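Local coordinates for putative ring-cleaving dioxygenase mhqO (Bacillus subtilis subsp. subtilis, PDB 3OAJ), which is a putative iron-dependent extradiol dioxygenase that may open the rings of aromatic compounds and so contribute to their degradation, at residues A[229-243]-A[246-260]. Residues are numbered along the deposited sequence; the frame is centred on the assembly and turned at random.
Sequences QLDWQRYIASHGYGV and VRDRNYFNAIYFREH. With SO4 (sulfate ion), chain D.
Tyr-241 lies over the imidazole of His-260 in an offset stack, ring centroids 4.2 Å apart and planes only 12° from parallel, with CE2 above the middle of the imidazole. At the imidazole edge sits the carbonyl of Gly-240, its O 3.2 Å from His-260 CE1. The Phe-257 ring, set steeply to Tyr-241, turns an edge onto a face of the tyrosine, completing a three-ring cluster. One face of Phe-257 takes Ile-236 CG2, 3.9 Å from the ring centroid, a CH-pi contact from the last turn of helix 226-238. Helix segment 229-238 runs nearly parallel to strand 253-258 (14°) in the second vicinal oxygen chelate module, covering one side of the sheet; on the other side the side chain of Tyr-256 comes within about 4 Å of the zinc held by His-11, His-218 and Glu-266 (nearest atoms), and its hydroxyl donates a hydrogen bond to a sulfate, probably from the crystallisation liquor. Nearer the start of both segments, Ile-255 holds CG1 between its backbone N and carbonyl carbon (chi1 58°), with CD1 extended beyond it, 3.7 Å from Gln-233 N. Gln-229, its carbon chain extended, passes Ile-255 in the opposite direction, and its NE2 donates to Asn-253 O at 3.0 Å, arriving well above the carbonyl plane. Two waters bridge the backbones of Gly-242 and Arg-258.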
ATOM      1  N   GLN A 229      -7.080   7.711  16.400  1.00 10.62           N
ATOM      2  CA  GLN A 229      -8.001   7.596  15.274  1.00 10.01           C
ATOM      3  C   GLN A 229      -9.332   8.314  15.522  1.00 10.90           C
ATOM      4  O   GLN A 229      -9.878   8.955  14.606  1.00 11.76           O
ATOM      5  CB  GLN A 229      -8.249   6.133  14.907  1.00  9.62           C
ATOM      6  CG  GLN A 229      -9.300   5.961  13.827  1.00 10.29           C
ATOM      7  CD  GLN A 229      -9.451   4.527  13.437  1.00  9.44           C
ATOM      8  OE1 GLN A 229      -9.944   3.709  14.201  1.00 11.87           O
ATOM      9  NE2 GLN A 229      -8.987   4.204  12.243  1.00 11.17           N
ATOM     10  N   LEU A 230      -9.874   8.189  16.735  1.00 12.02           N
ATOM     11  CA  LEU A 230     -11.124   8.884  17.063  1.00 12.44           C
ATOM     12  C   LEU A 230     -10.927  10.393  16.988  1.00 11.95           C
ATOM     13  O   LEU A 230     -11.802  11.115  16.521  1.00 11.41           O
ATOM     14  CB  LEU A 230     -11.659   8.457  18.440  1.00 14.03           C
ATOM     15  CG  LEU A 230     -11.954   6.954  18.603  1.00 15.61           C
ATOM     16  CD1 LEU A 230     -12.196   6.596  20.073  1.00 16.37           C
ATOM     17  CD2 LEU A 230     -13.128   6.506  17.725  1.00 16.07           C
ATOM     18  N   ASP A 231      -9.768  10.866  17.430  1.00 12.62           N
ATOM     19  CA  ASP A 231      -9.437  12.289  17.327  1.00 13.66           C
ATOM     20  C   ASP A 231      -9.398  12.691  15.848  1.00 12.45           C
ATOM     21  O   ASP A 231      -9.914  13.743  15.473  1.00 12.42           O
ATOM     22  CB  ASP A 231      -8.079  12.585  17.992  1.00 16.93           C
ATOM     23  CG  ASP A 231      -8.100  12.432  19.522  1.00 28.01           C
ATOM     24  OD1 ASP A 231      -9.188  12.344  20.123  1.00 21.30           O
ATOM     25  OD2 ASP A 231      -7.003  12.413  20.128  1.00 21.35           O
ATOM     26  N   TRP A 232      -8.784  11.849  15.008  1.00 11.38           N
ATOM     27  CA  TRP A 232      -8.760  12.101  13.566  1.00 11.71           C
ATOM     28  C   TRP A 232     -10.172  12.181  13.013  1.00 10.68           C
ATOM     29  O   TRP A 232     -10.468  13.048  12.208  1.00 10.75           O
ATOM     30  CB  TRP A 232      -8.033  10.982  12.834  1.00 12.90           C
ATOM     31  CG  TRP A 232      -6.549  11.118  12.694  1.00 15.17           C
ATOM     32  CD1 TRP A 232      -5.595  10.462  13.415  1.00 14.37           C
ATOM     33  CD2 TRP A 232      -5.853  11.933  11.751  1.00 15.33           C
ATOM     34  NE1 TRP A 232      -4.344  10.816  12.971  1.00 15.20           N
ATOM     35  CE2 TRP A 232      -4.472  11.723  11.955  1.00 15.91           C
ATOM     36  CE3 TRP A 232      -6.266  12.810  10.739  1.00 16.42           C
ATOM     37  CZ2 TRP A 232      -3.491  12.362  11.186  1.00 16.40           C
ATOM     38  CZ3 TRP A 232      -5.285  13.462   9.975  1.00 17.05           C
ATOM     39  CH2 TRP A 232      -3.917  13.226  10.207  1.00 17.32           C
ATOM     40  N   GLN A 233     -11.056  11.270  13.424  1.00  9.81           N
ATOM     41  CA  GLN A 233     -12.419  11.286  12.880  1.00  9.99           C
ATOM     42  C   GLN A 233     -13.131  12.612  13.168  1.00  9.99           C
ATOM     43  O   GLN A 233     -13.803  13.190  12.271  1.00 11.06           O
ATOM     44  CB  GLN A 233     -13.249  10.134  13.446  1.00 10.07           C
ATOM     45  CG  GLN A 233     -14.640   9.995  12.859  1.00 10.60           C
ATOM     46  CD  GLN A 233     -15.436   8.977  13.644  1.00  9.45           C
ATOM     47  OE1 GLN A 233     -15.758   9.193  14.813  1.00 11.74           O
ATOM     48  NE2 GLN A 233     -15.722   7.845  13.022  1.00 10.82           N
ATOM     49  N   ARG A 234     -13.012  13.061  14.419  1.00 10.52           N
ATOM     50  CA  ARG A 234     -13.620  14.311  14.851  1.00 10.85           C
ATOM     51  C   ARG A 234     -13.036  15.504  14.087  1.00 11.29           C
ATOM     52  O   ARG A 234     -13.780  16.368  13.609  1.00 11.24           O
ATOM     53  CB  ARG A 234     -13.469  14.506  16.366  1.00 12.86           C
ATOM     54  CG  ARG A 234     -14.191  13.415  17.197  1.00 18.26           C
ATOM     55  CD  ARG A 234     -14.288  13.725  18.701  1.00 18.77           C
ATOM     56  NE  ARG A 234     -13.034  14.202  19.276  1.00 21.89           N
ATOM     57  CZ  ARG A 234     -12.107  13.440  19.848  1.00 21.22           C
ATOM     58  NH1 ARG A 234     -12.271  12.117  19.957  1.00 23.59           N
ATOM     59  NH2 ARG A 234     -11.005  14.016  20.323  1.00 23.68           N
ATOM     60  N   TYR A 235     -11.714  15.509  13.941  1.00 11.83           N
ATOM     61  CA  TYR A 235     -11.037  16.620  13.273  1.00 13.26           C
ATOM     62  C   TYR A 235     -11.354  16.679  11.770  1.00 12.48           C
ATOM     63  O   TYR A 235     -11.698  17.736  11.253  1.00 13.21           O
ATOM     64  CB  TYR A 235      -9.512  16.584  13.489  1.00 16.67           C
ATOM     65  CG  TYR A 235      -8.881  17.901  13.064  1.00 23.31           C
ATOM     66  CD1 TYR A 235      -8.686  18.931  13.984  1.00 19.61           C
ATOM     67  CD2 TYR A 235      -8.569  18.148  11.721  1.00 19.44           C
ATOM     68  CE1 TYR A 235      -8.143  20.156  13.591  1.00 24.51           C
ATOM     69  CE2 TYR A 235      -8.036  19.363  11.320  1.00 24.31           C
ATOM     70  CZ  TYR A 235      -7.828  20.360  12.254  1.00 20.71           C
ATOM     71  OH  TYR A 235      -7.305  21.568  11.838  1.00 25.21           O
ATOM     72  N   ILE A 236     -11.207  15.553  11.077  1.00 12.14           N
ATOM     73  CA  ILE A 236     -11.469  15.512   9.644  1.00 13.21           C
ATOM     74  C   ILE A 236     -12.908  15.931   9.320  1.00 12.28           C
ATOM     75  O   ILE A 236     -13.131  16.717   8.395  1.00 12.35           O
ATOM     76  CB  ILE A 236     -11.138  14.121   9.057  1.00 15.23           C
ATOM     77  CG1 ILE A 236      -9.631  13.849   9.189  1.00 17.56           C
ATOM     78  CG2 ILE A 236     -11.603  14.005   7.600  1.00 18.15           C
ATOM     79  CD1 ILE A 236      -8.708  14.921   8.537  1.00 18.60           C
ATOM     80  N   ALA A 237     -13.873  15.432  10.102  1.00 12.15           N
ATOM     81  CA  ALA A 237     -15.301  15.716   9.863  1.00 13.31           C
ATOM     82  C   ALA A 237     -15.653  17.174  10.072  1.00 14.58           C
ATOM     83  O   ALA A 237     -16.596  17.688   9.466  1.00 16.35           O
ATOM     84  CB  ALA A 237     -16.170  14.868  10.764  1.00 13.96           C
ATOM     85  N   SER A 238     -14.913  17.827  10.956  1.00 14.23           N
ATOM     86  CA  SER A 238     -15.190  19.211  11.269  1.00 14.04           C
ATOM     87  C   SER A 238     -14.397  20.154  10.371  1.00 14.62           C
ATOM     88  O   SER A 238     -14.611  21.377  10.399  1.00 15.64           O
ATOM     89  CB  SER A 238     -14.939  19.479  12.751  1.00 13.70           C
ATOM     90  OG  SER A 238     -13.609  19.204  13.119  1.00 18.30           O
ATOM     91  N   HIS A 239     -13.480  19.592   9.576  1.00 14.25           N
ATOM     92  CA  HIS A 239     -12.655  20.402   8.679  1.00 15.35           C
ATOM     93  C   HIS A 239     -12.904  20.172   7.195  1.00 14.25           C
ATOM     94  O   HIS A 239     -12.015  20.339   6.359  1.00 14.29           O
ATOM     95  CB  HIS A 239     -11.193  20.293   9.064  1.00 18.13           C
ATOM     96  CG  HIS A 239     -10.900  20.955  10.366  1.00 21.48           C
ATOM     97  ND1 HIS A 239     -11.252  20.397  11.575  1.00 20.86           N
ATOM     98  CD2 HIS A 239     -10.361  22.164  10.649  1.00 20.65           C
ATOM     99  CE1 HIS A 239     -10.917  21.220  12.550  1.00 21.66           C
ATOM    100  NE2 HIS A 239     -10.357  22.291  12.016  1.00 21.92           N
ATOM    101  N   GLY A 240     -14.144  19.813   6.879  1.00 13.15           N
ATOM    102  CA  GLY A 240     -14.614  19.926   5.505  1.00 12.37           C
ATOM    103  C   GLY A 240     -14.724  18.645   4.703  1.00 12.05           C
ATOM    104  O   GLY A 240     -14.908  18.697   3.480  1.00 13.18           O
ATOM    105  N   TYR A 241     -14.640  17.502   5.381  1.00 11.05           N
ATOM    106  CA  TYR A 241     -14.738  16.201   4.714  1.00 10.84           C
ATOM    107  C   TYR A 241     -15.827  15.341   5.344  1.00 10.75           C
ATOM    108  O   TYR A 241     -16.115  15.462   6.536  1.00 11.82           O
ATOM    109  CB  TYR A 241     -13.408  15.457   4.815  1.00 10.93           C
ATOM    110  CG  TYR A 241     -12.240  16.210   4.226  1.00 11.61           C
ATOM    111  CD1 TYR A 241     -11.489  17.095   5.007  1.00 11.44           C
ATOM    112  CD2 TYR A 241     -11.910  16.069   2.880  1.00 11.47           C
ATOM    113  CE1 TYR A 241     -10.412  17.795   4.474  1.00 11.99           C
ATOM    114  CE2 TYR A 241     -10.838  16.762   2.330  1.00 12.18           C
ATOM    115  CZ  TYR A 241     -10.096  17.620   3.127  1.00 12.22           C
ATOM    116  OH  TYR A 241      -9.057  18.292   2.549  1.00 13.26           O
ATOM    117  N   GLY A 242     -16.440  14.476   4.535  1.00 10.05           N
ATOM    118  CA  GLY A 242     -17.223  13.366   5.070  1.00  9.77           C
ATOM    119  C   GLY A 242     -16.304  12.238   5.525  1.00 10.35           C
ATOM    120  O   GLY A 242     -15.381  11.863   4.799  1.00 12.11           O
ATOM    121  N   VAL A 243     -16.583  11.667   6.698  1.00 10.69           N
ATOM    122  CA  VAL A 243     -15.775  10.563   7.250  1.00 10.83           C
ATOM    123  C   VAL A 243     -16.690   9.436   7.725  1.00 10.07           C
ATOM    124  O   VAL A 243     -17.743   9.688   8.333  1.00 10.63           O
ATOM    125  CB  VAL A 243     -14.803  11.018   8.411  1.00 11.21           C
ATOM    126  CG1 VAL A 243     -15.550  11.531   9.606  1.00 14.99           C
ATOM    127  CG2 VAL A 243     -13.817   9.919   8.806  1.00 13.79           C
ATOM    128  N   VAL A 246     -15.977   4.324  12.471  1.00 10.77           N
ATOM    129  CA  VAL A 246     -14.890   3.376  12.661  1.00 10.55           C
ATOM    130  C   VAL A 246     -15.393   1.985  12.310  1.00 11.15           C
ATOM    131  O   VAL A 246     -16.454   1.557  12.794  1.00 11.50           O
ATOM    132  CB  VAL A 246     -14.387   3.352  14.122  1.00 11.52           C
ATOM    133  CG1 VAL A 246     -13.309   2.283  14.304  1.00 15.08           C
ATOM    134  CG2 VAL A 246     -13.876   4.727  14.550  1.00 15.13           C
ATOM    135  N   ARG A 247     -14.628   1.295  11.467  1.00 11.78           N
ATOM    136  CA  ARG A 247     -14.879  -0.082  11.087  1.00 13.32           C
ATOM    137  C   ARG A 247     -13.754  -0.966  11.581  1.00 12.61           C
ATOM    138  O   ARG A 247     -12.583  -0.691  11.326  1.00 12.57           O
ATOM    139  CB  ARG A 247     -15.030  -0.175   9.565  1.00 15.50           C
ATOM    140  CG  ARG A 247     -16.314   0.506   9.088  1.00 23.44           C
ATOM    141  CD  ARG A 247     -16.364   0.740   7.596  1.00 20.06           C
ATOM    142  NE  ARG A 247     -17.569   1.505   7.275  1.00 25.09           N
ATOM    143  CZ  ARG A 247     -17.776   2.159   6.137  1.00 22.06           C
ATOM    144  NH1 ARG A 247     -16.860   2.149   5.178  1.00 25.67           N
ATOM    145  NH2 ARG A 247     -18.903   2.828   5.967  1.00 25.99           N
ATOM    146  N   ASP A 248     -14.118  -2.030  12.291  1.00 12.78           N
ATOM    147  CA  ASP A 248     -13.151  -3.014  12.787  1.00 12.77           C
ATOM    148  C   ASP A 248     -12.730  -3.970  11.657  1.00 12.82           C
ATOM    149  O   ASP A 248     -13.540  -4.780  11.182  1.00 13.51           O
ATOM    150  CB  ASP A 248     -13.801  -3.764  13.959  1.00 14.21           C
ATOM    151  CG  ASP A 248     -12.919  -4.855  14.542  1.00 14.88           C
ATOM    152  OD1 ASP A 248     -11.813  -5.124  14.023  1.00 15.77           O
ATOM    153  OD2 ASP A 248     -13.358  -5.459  15.547  1.00 17.46           O
ATOM    154  N   ARG A 249     -11.481  -3.854  11.201  1.00 13.03           N
ATOM    155  CA  ARG A 249     -10.955  -4.729  10.136  1.00 14.13           C
ATOM    156  C   ARG A 249     -10.089  -5.858  10.675  1.00 14.62           C
ATOM    157  O   ARG A 249      -9.324  -6.480   9.924  1.00 14.87           O
ATOM    158  CB  ARG A 249     -10.180  -3.918   9.084  1.00 15.18           C
ATOM    159  CG  ARG A 249     -10.940  -2.719   8.494  1.00 18.44           C
ATOM    160  CD  ARG A 249     -12.254  -3.138   7.854  1.00 18.33           C
ATOM    161  NE  ARG A 249     -12.684  -2.234   6.792  1.00 20.30           N
ATOM    162  CZ  ARG A 249     -13.875  -2.278   6.188  1.00 19.74           C
ATOM    163  NH1 ARG A 249     -14.796  -3.164   6.559  1.00 20.36           N
ATOM    164  NH2 ARG A 249     -14.162  -1.415   5.219  1.00 20.69           N
ATOM    165  N   ASN A 250     -10.218  -6.113  11.979  1.00 15.30           N
ATOM    166  CA  ASN A 250      -9.542  -7.218  12.676  1.00 16.47           C
ATOM    167  C   ASN A 250      -8.078  -6.919  12.961  1.00 15.16           C
ATOM    168  O   ASN A 250      -7.642  -7.030  14.097  1.00 16.24           O
ATOM    169  CB  ASN A 250      -9.700  -8.554  11.914  1.00 19.37           C
ATOM    170  CG  ASN A 250      -9.435  -9.782  12.785  1.00 25.09           C
ATOM    171  OD1 ASN A 250      -9.042  -9.679  13.945  1.00 22.86           O
ATOM    172  ND2 ASN A 250      -9.662 -10.957  12.214  1.00 22.90           N
ATOM    173  N   TYR A 251      -7.321  -6.526  11.940  1.00 13.07           N
ATOM    174  CA  TYR A 251      -5.868  -6.302  12.105  1.00 12.46           C
ATOM    175  C   TYR A 251      -5.556  -4.827  12.342  1.00 11.83           C
ATOM    176  O   TYR A 251      -4.413  -4.452  12.579  1.00 11.08           O
ATOM    177  CB  TYR A 251      -5.121  -6.903  10.905  1.00 12.87           C
ATOM    178  CG  TYR A 251      -5.678  -8.284  10.648  1.00 12.47           C
ATOM    179  CD1 TYR A 251      -6.500  -8.551   9.545  1.00 12.74           C
ATOM    180  CD2 TYR A 251      -5.484  -9.301  11.582  1.00 13.08           C
ATOM    181  CE1 TYR A 251      -7.074  -9.817   9.370  1.00 13.00           C
ATOM    182  CE2 TYR A 251      -6.056 -10.557  11.412  1.00 12.97           C
ATOM    183  CZ  TYR A 251      -6.847 -10.803  10.305  1.00 12.82           C
ATOM    184  OH  TYR A 251      -7.392 -12.054  10.157  1.00 13.87           O
ATOM    185  N   PHE A 252      -6.603  -4.012  12.282  1.00 11.30           N
ATOM    186  CA  PHE A 252      -6.569  -2.557  12.538  1.00 10.85           C
ATOM    187  C   PHE A 252      -8.020  -2.088  12.473  1.00 11.04           C
ATOM    188  O   PHE A 252      -8.866  -2.793  11.927  1.00 11.43           O
ATOM    189  CB  PHE A 252      -5.709  -1.802  11.493  1.00 11.07           C
ATOM    190  CG  PHE A 252      -6.064  -2.116  10.066  1.00 10.39           C
ATOM    191  CD1 PHE A 252      -7.050  -1.394   9.396  1.00 11.46           C
ATOM    192  CD2 PHE A 252      -5.425  -3.163   9.392  1.00 11.93           C
ATOM    193  CE1 PHE A 252      -7.382  -1.681   8.073  1.00 11.02           C
ATOM    194  CE2 PHE A 252      -5.775  -3.459   8.066  1.00 11.33           C
ATOM    195  CZ  PHE A 252      -6.766  -2.744   7.414  1.00 11.91           C
ATOM    196  N   ASN A 253      -8.298  -0.915  13.051  1.00 10.75           N
ATOM    197  CA  ASN A 253      -9.566  -0.211  12.856  1.00 11.02           C
ATOM    198  C   ASN A 253      -9.341   0.852  11.782  1.00 10.58           C
ATOM    199  O   ASN A 253      -8.232   1.376  11.643  1.00 11.94           O
ATOM    200  CB  ASN A 253     -10.043   0.420  14.167  1.00 12.71           C
ATOM    201  CG  ASN A 253     -10.449  -0.622  15.205  1.00 13.83           C
ATOM    202  OD1 ASN A 253     -10.959  -1.687  14.862  1.00 15.26           O
ATOM    203  ND2 ASN A 253     -10.181  -0.334  16.476  1.00 15.19           N
ATOM    204  N   ALA A 254     -10.388   1.131  11.012  1.00 10.58           N
ATOM    205  CA  ALA A 254     -10.330   2.014   9.849  1.00 10.39           C
ATOM    206  C   ALA A 254     -11.420   3.076   9.840  1.00  9.47           C
ATOM    207  O   ALA A 254     -12.547   2.804  10.222  1.00  9.95           O
ATOM    208  CB  ALA A 254     -10.449   1.189   8.581  1.00 11.25           C
ATOM    209  N   ILE A 255     -11.055   4.288   9.409  1.00  9.06           N
ATOM    210  CA  ILE A 255     -12.017   5.294   8.949  1.00  9.15           C
ATOM    211  C   ILE A 255     -11.588   5.737   7.563  1.00  9.95           C
ATOM    212  O   ILE A 255     -10.396   5.716   7.235  1.00 11.24           O
ATOM    213  CB  ILE A 255     -12.121   6.518   9.894  1.00  9.43           C
ATOM    214  CG1 ILE A 255     -10.757   7.209  10.079  1.00 10.07           C
ATOM    215  CG2 ILE A 255     -12.673   6.075  11.249  1.00 10.24           C
ATOM    216  CD1 ILE A 255     -10.812   8.473  10.944  1.00 11.06           C
ATOM    217  N   TYR A 256     -12.570   6.132   6.761  1.00  9.14           N
ATOM    218  CA  TYR A 256     -12.332   6.532   5.360  1.00 10.07           C
ATOM    219  C   TYR A 256     -12.907   7.912   5.068  1.00 10.77           C
ATOM    220  O   TYR A 256     -13.978   8.272   5.563  1.00 10.95           O
ATOM    221  CB  TYR A 256     -12.971   5.524   4.387  1.00 11.35           C
ATOM    222  CG  TYR A 256     -12.564   4.076   4.609  1.00 12.64           C
ATOM    223  CD1 TYR A 256     -11.511   3.503   3.891  1.00 12.41           C
ATOM    224  CD2 TYR A 256     -13.219   3.283   5.563  1.00 12.03           C
ATOM    225  CE1 TYR A 256     -11.135   2.165   4.108  1.00 12.48           C
ATOM    226  CE2 TYR A 256     -12.859   1.961   5.784  1.00 12.93           C
ATOM    227  CZ  TYR A 256     -11.813   1.408   5.061  1.00 12.63           C
ATOM    228  OH  TYR A 256     -11.450   0.089   5.279  1.00 13.04           O
ATOM    229  N   PHE A 257     -12.211   8.658   4.216  1.00 10.16           N
ATOM    230  CA  PHE A 257     -12.744   9.924   3.708  1.00 10.42           C
ATOM    231  C   PHE A 257     -12.180  10.200   2.333  1.00  9.98           C
ATOM    232  O   PHE A 257     -10.972  10.012   2.103  1.00 11.16           O
ATOM    233  CB  PHE A 257     -12.476  11.094   4.670  1.00 12.11           C
ATOM    234  CG  PHE A 257     -11.020  11.456   4.853  1.00 13.25           C
ATOM    235  CD1 PHE A 257     -10.194  10.704   5.684  1.00 12.55           C
ATOM    236  CD2 PHE A 257     -10.491  12.617   4.254  1.00 12.72           C
ATOM    237  CE1 PHE A 257      -8.849  11.071   5.891  1.00 14.31           C
ATOM    238  CE2 PHE A 257      -9.157  12.987   4.456  1.00 13.82           C
ATOM    239  CZ  PHE A 257      -8.342  12.217   5.278  1.00 12.44           C
ATOM    240  N   ARG A 258     -13.058  10.612   1.419  1.00  9.87           N
ATOM    241  CA  ARG A 258     -12.600  11.018   0.095  1.00 10.16           C
ATOM    242  C   ARG A 258     -12.161  12.459   0.145  1.00 10.25           C
ATOM    243  O   ARG A 258     -12.901  13.337   0.621  1.00 10.42           O
ATOM    244  CB  ARG A 258     -13.683  10.822  -0.970  1.00 11.74           C
ATOM    245  CG  ARG A 258     -13.064  10.858  -2.375  1.00 14.38           C
ATOM    246  CD  ARG A 258     -13.922  10.212  -3.399  1.00 14.48           C
ATOM    247  NE  ARG A 258     -14.150   8.789  -3.171  1.00 14.74           N
ATOM    248  CZ  ARG A 258     -13.426   7.801  -3.689  1.00 14.08           C
ATOM    249  NH1 ARG A 258     -12.359   8.054  -4.456  1.00 15.07           N
ATOM    250  NH2 ARG A 258     -13.779   6.542  -3.443  1.00 16.06           N
ATOM    251  N   GLU A 259     -10.930  12.721  -0.295  1.00 10.73           N
ATOM    252  CA  GLU A 259     -10.439  14.090  -0.210  1.00 10.96           C
ATOM    253  C   GLU A 259     -10.849  14.883  -1.452  1.00 11.82           C
ATOM    254  O   GLU A 259     -11.509  14.332  -2.349  1.00 11.89           O
ATOM    255  CB  GLU A 259      -8.948  14.124   0.148  1.00 11.00           C
ATOM    256  CG  GLU A 259      -7.993  13.444  -0.829  1.00 12.05           C
ATOM    257  CD  GLU A 259      -7.665  14.318  -2.021  1.00 11.90           C
ATOM    258  OE1 GLU A 259      -7.804  13.826  -3.153  1.00 12.66           O
ATOM    259  OE2 GLU A 259      -7.316  15.505  -1.830  1.00 12.21           O
ATOM    260  N   HIS A 260     -10.529  16.179  -1.480  1.00 12.01           N
ATOM    261  CA  HIS A 260     -11.111  17.050  -2.507  1.00 12.00           C
ATOM    262  C   HIS A 260     -10.569  16.792  -3.911  1.00 12.04           C
ATOM    263  O   HIS A 260     -11.238  17.111  -4.894  1.00 12.98           O
ATOM    264  CB  HIS A 260     -10.977  18.532  -2.139  1.00 12.54           C
ATOM    265  CG  HIS A 260     -11.539  18.877  -0.793  1.00 13.17           C
ATOM    266  ND1 HIS A 260     -12.735  18.371  -0.327  1.00 13.65           N
ATOM    267  CD2 HIS A 260     -11.058  19.666   0.197  1.00 12.80           C
ATOM    268  CE1 HIS A 260     -12.978  18.853   0.879  1.00 13.56           C
ATOM    269  NE2 HIS A 260     -11.980  19.649   1.217  1.00 13.64           N
TER
HETATM  270  S   SO4 D 501      -8.847  -1.817   3.819  1.00 19.95           S
HETATM  271  O1  SO4 D 501     -10.028  -1.149   3.276  1.00 22.00           O
HETATM  272  O2  SO4 D 501      -9.082  -3.212   4.132  1.00 21.99           O
HETATM  273  O3  SO4 D 501      -7.701  -1.707   2.914  1.00 21.07           O
HETATM  274  O4  SO4 D 501      -8.539  -1.162   5.094  1.00 20.83           O
HETATM  275  O   HOH W   1     -11.664  20.967   3.600  1.00 27.24           O
HETATM  276  O   HOH W   2      -8.426  17.640  -0.340  1.00 11.93           O
HETATM  277  O   HOH W   3     -15.811  10.867   2.205  1.00 11.65           O
HETATM  278  O   HOH W   4     -15.402  13.922   1.838  1.00 12.06           O
HETATM  279  O   HOH W   5     -16.469   8.891   4.048  1.00 20.35           O